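Local coordinates for protein 24-sterol C-methyltransferase (Haloferax volcanii, PDB 6F5Z) that probably transfers methyl groups from S-adenosylmethionine, binds S-adenosyl-L-homocysteine and forms a complex with the archaeal methyltransferase activator Trm112, at residues R33-E38 with T135-V140. Sequence-based numbering, arbitrary orientation.
Sequences RMPVEE and TFYCAV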
loop_
_atom_site.group_PDB
_atom_site.type_symbol
_atom_site.label_atom_id
_atom_site.label_comp_id
_atom_site.label_asym_id
_atom_site.label_seq_id
_atom_site.Cartn_x
_atom_site.Cartn_y
_atom_site.Cartn_z
ATOM N N ARG B 33 -5.700 1.693 -5.956
ATOM C CA ARG B 33 -5.120 1.625 -4.610
ATOM C C ARG B 33 -4.629 3.001 -4.178
ATOM O O ARG B 33 -4.378 3.182 -2.961
ATOM C CB ARG B 33 -3.921 0.643 -4.599
ATOM C CG ARG B 33 -4.371 -0.777 -4.783
ATOM C CD ARG B 33 -3.224 -1.765 -4.846
ATOM N NE ARG B 33 -3.703 -3.079 -5.284
ATOM C CZ ARG B 33 -3.020 -4.210 -5.153
ATOM N NH1 ARG B 33 -1.828 -4.210 -4.576
ATOM N NH2 ARG B 33 -3.517 -5.349 -5.621
ATOM N N MET B 34 -4.354 3.934 -5.141
ATOM C CA MET B 34 -3.701 5.197 -4.789
ATOM C C MET B 34 -4.532 6.004 -3.820
ATOM O O MET B 34 -5.734 6.184 -4.048
ATOM C CB MET B 34 -3.350 6.010 -6.041
ATOM C CG MET B 34 -2.351 5.307 -6.866
ATOM S SD MET B 34 -1.801 6.336 -8.264
ATOM C CE MET B 34 -0.725 7.563 -7.418
ATOM N N PRO B 35 -3.890 6.524 -2.748
ATOM C CA PRO B 35 -4.653 7.249 -1.707
ATOM C C PRO B 35 -4.872 8.717 -2.058
ATOM O O PRO B 35 -4.537 9.627 -1.298
ATOM C CB PRO B 35 -3.721 7.110 -0.497
ATOM C CG PRO B 35 -2.391 7.165 -1.090
ATOM C CD PRO B 35 -2.463 6.383 -2.379
ATOM N N VAL B 36 -5.418 8.942 -3.248
ATOM C CA VAL B 36 -5.676 10.293 -3.742
ATOM C C VAL B 36 -6.814 10.929 -2.996
ATOM O O VAL B 36 -7.867 10.300 -2.815
ATOM C CB VAL B 36 -6.059 10.171 -5.248
ATOM C CG1 VAL B 36 -6.617 11.491 -5.794
ATOM C CG2 VAL B 36 -4.863 9.706 -6.066
ATOM N N GLU B 37 -6.650 12.225 -2.678
ATOM C CA GLU B 37 -7.701 13.071 -2.123
ATOM C C GLU B 37 -8.144 13.955 -3.284
ATOM O O GLU B 37 -7.339 14.310 -4.150
ATOM C CB GLU B 37 -7.200 13.949 -0.984
ATOM C CG GLU B 37 -6.781 13.169 0.254
ATOM C CD GLU B 37 -7.850 12.279 0.877
ATOM O OE1 GLU B 37 -9.058 12.480 0.610
ATOM O OE2 GLU B 37 -7.458 11.326 1.584
ATOM N N GLU B 38 -9.444 14.297 -3.325
ATOM C CA GLU B 38 -9.923 15.176 -4.379
ATOM C C GLU B 38 -9.077 16.441 -4.400
ATOM O O GLU B 38 -8.797 17.049 -3.344
ATOM C CB GLU B 38 -11.390 15.580 -4.118
ATOM C CG GLU B 38 -12.384 14.435 -4.308
ATOM C CD GLU B 38 -12.583 13.488 -3.142
ATOM O OE1 GLU B 38 -11.872 13.624 -2.121
ATOM O OE2 GLU B 38 -13.511 12.651 -3.226
ATOM N N THR B 135 3.023 9.677 -2.273
ATOM C CA THR B 135 3.381 8.321 -2.668
ATOM C C THR B 135 3.883 8.223 -4.076
ATOM O O THR B 135 3.609 9.097 -4.907
ATOM C CB THR B 135 2.189 7.322 -2.540
ATOM O OG1 THR B 135 1.216 7.582 -3.571
ATOM C CG2 THR B 135 1.551 7.341 -1.137
ATOM N N PHE B 136 4.716 7.203 -4.292
ATOM C CA PHE B 136 5.172 6.829 -5.625
ATOM C C PHE B 136 4.628 5.420 -5.859
ATOM O O PHE B 136 4.986 4.491 -5.117
ATOM C CB PHE B 136 6.731 6.840 -5.726
ATOM C CG PHE B 136 7.273 6.285 -7.039
ATOM C CD1 PHE B 136 6.635 6.568 -8.252
ATOM C CD2 PHE B 136 8.452 5.552 -7.065
ATOM C CE1 PHE B 136 7.140 6.075 -9.448
ATOM C CE2 PHE B 136 8.982 5.102 -8.263
ATOM C CZ PHE B 136 8.330 5.365 -9.450
ATOM N N TYR B 137 3.825 5.256 -6.939
ATOM C CA TYR B 137 3.288 3.966 -7.366
ATOM C C TYR B 137 4.088 3.569 -8.615
ATOM O O TYR B 137 3.931 4.214 -9.664
ATOM C CB TYR B 137 1.779 4.090 -7.665
ATOM C CG TYR B 137 0.936 3.829 -6.439
ATOM C CD1 TYR B 137 0.964 4.694 -5.349
ATOM C CD2 TYR B 137 0.112 2.711 -6.365
ATOM C CE1 TYR B 137 0.260 4.406 -4.177
ATOM C CE2 TYR B 137 -0.616 2.421 -5.209
ATOM C CZ TYR B 137 -0.525 3.260 -4.111
ATOM O OH TYR B 137 -1.220 2.932 -2.970
ATOM N N CYS B 138 4.940 2.540 -8.483
ATOM C CA CYS B 138 5.827 2.111 -9.534
ATOM C C CYS B 138 5.381 0.729 -10.015
ATOM O O CYS B 138 5.575 -0.259 -9.292
ATOM C CB CYS B 138 7.242 2.050 -8.957
ATOM S SG CYS B 138 8.496 1.559 -10.159
ATOM N N ALA B 139 4.796 0.675 -11.242
ATOM C CA ALA B 139 4.277 -0.594 -11.740
ATOM C C ALA B 139 5.110 -0.991 -12.949
ATOM O O ALA B 139 5.319 -0.154 -13.856
ATOM C CB ALA B 139 2.821 -0.446 -12.132
ATOM N N VAL B 140 5.600 -2.243 -12.964
ATOM C CA VAL B 140 6.488 -2.673 -14.024
ATOM C C VAL B 140 6.200 -4.107 -14.409
ATOM O O VAL B 140 5.929 -4.939 -13.533
ATOM C CB VAL B 140 7.992 -2.531 -13.660
ATOM C CG1 VAL B 140 8.393 -1.067 -13.432
ATOM C CG2 VAL B 140 8.363 -3.380 -12.446
#
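M34 lies across one face of the Y137 ring, joining the loop after helix 16-33 to strand 134-140 in the central sheet of a Rossmann-like methyltransferase fold. The tight part is a CH-pi contact: M34 CG stands 3.5 Å from the Y137 ring centroid and 6° off the ring normal. Farther along, M34 SD makes an oblique Met-aromatic contact, 4.5 Å from that centroid. A bend at chi3 (74°) turns the M34 methyl back to the ring, CE lying 3.9 Å from Y137 CD1. R33 CB and P35 CD approach the ring obliquely, while the Y137 hydroxyl is hydrogen-bonded to the backbone O of A180 of the second subunit, although R33 O also lies 3.2 Å from Y137 OH. An alanine in place of Y137 would probably open a gap beside M34 CG and leave the A180 carbonyl of the second subunit without its hydroxyl partner. Toward E37 the loop leaves the strand, and E37 OE2, on the partly exposed side, forms salt bridges with R169 and R173 of the second subunit. P35, centre of an inverse gamma turn, still meets T135 tip to tip, P35 CG lying 3.9 Å from T135 CG2.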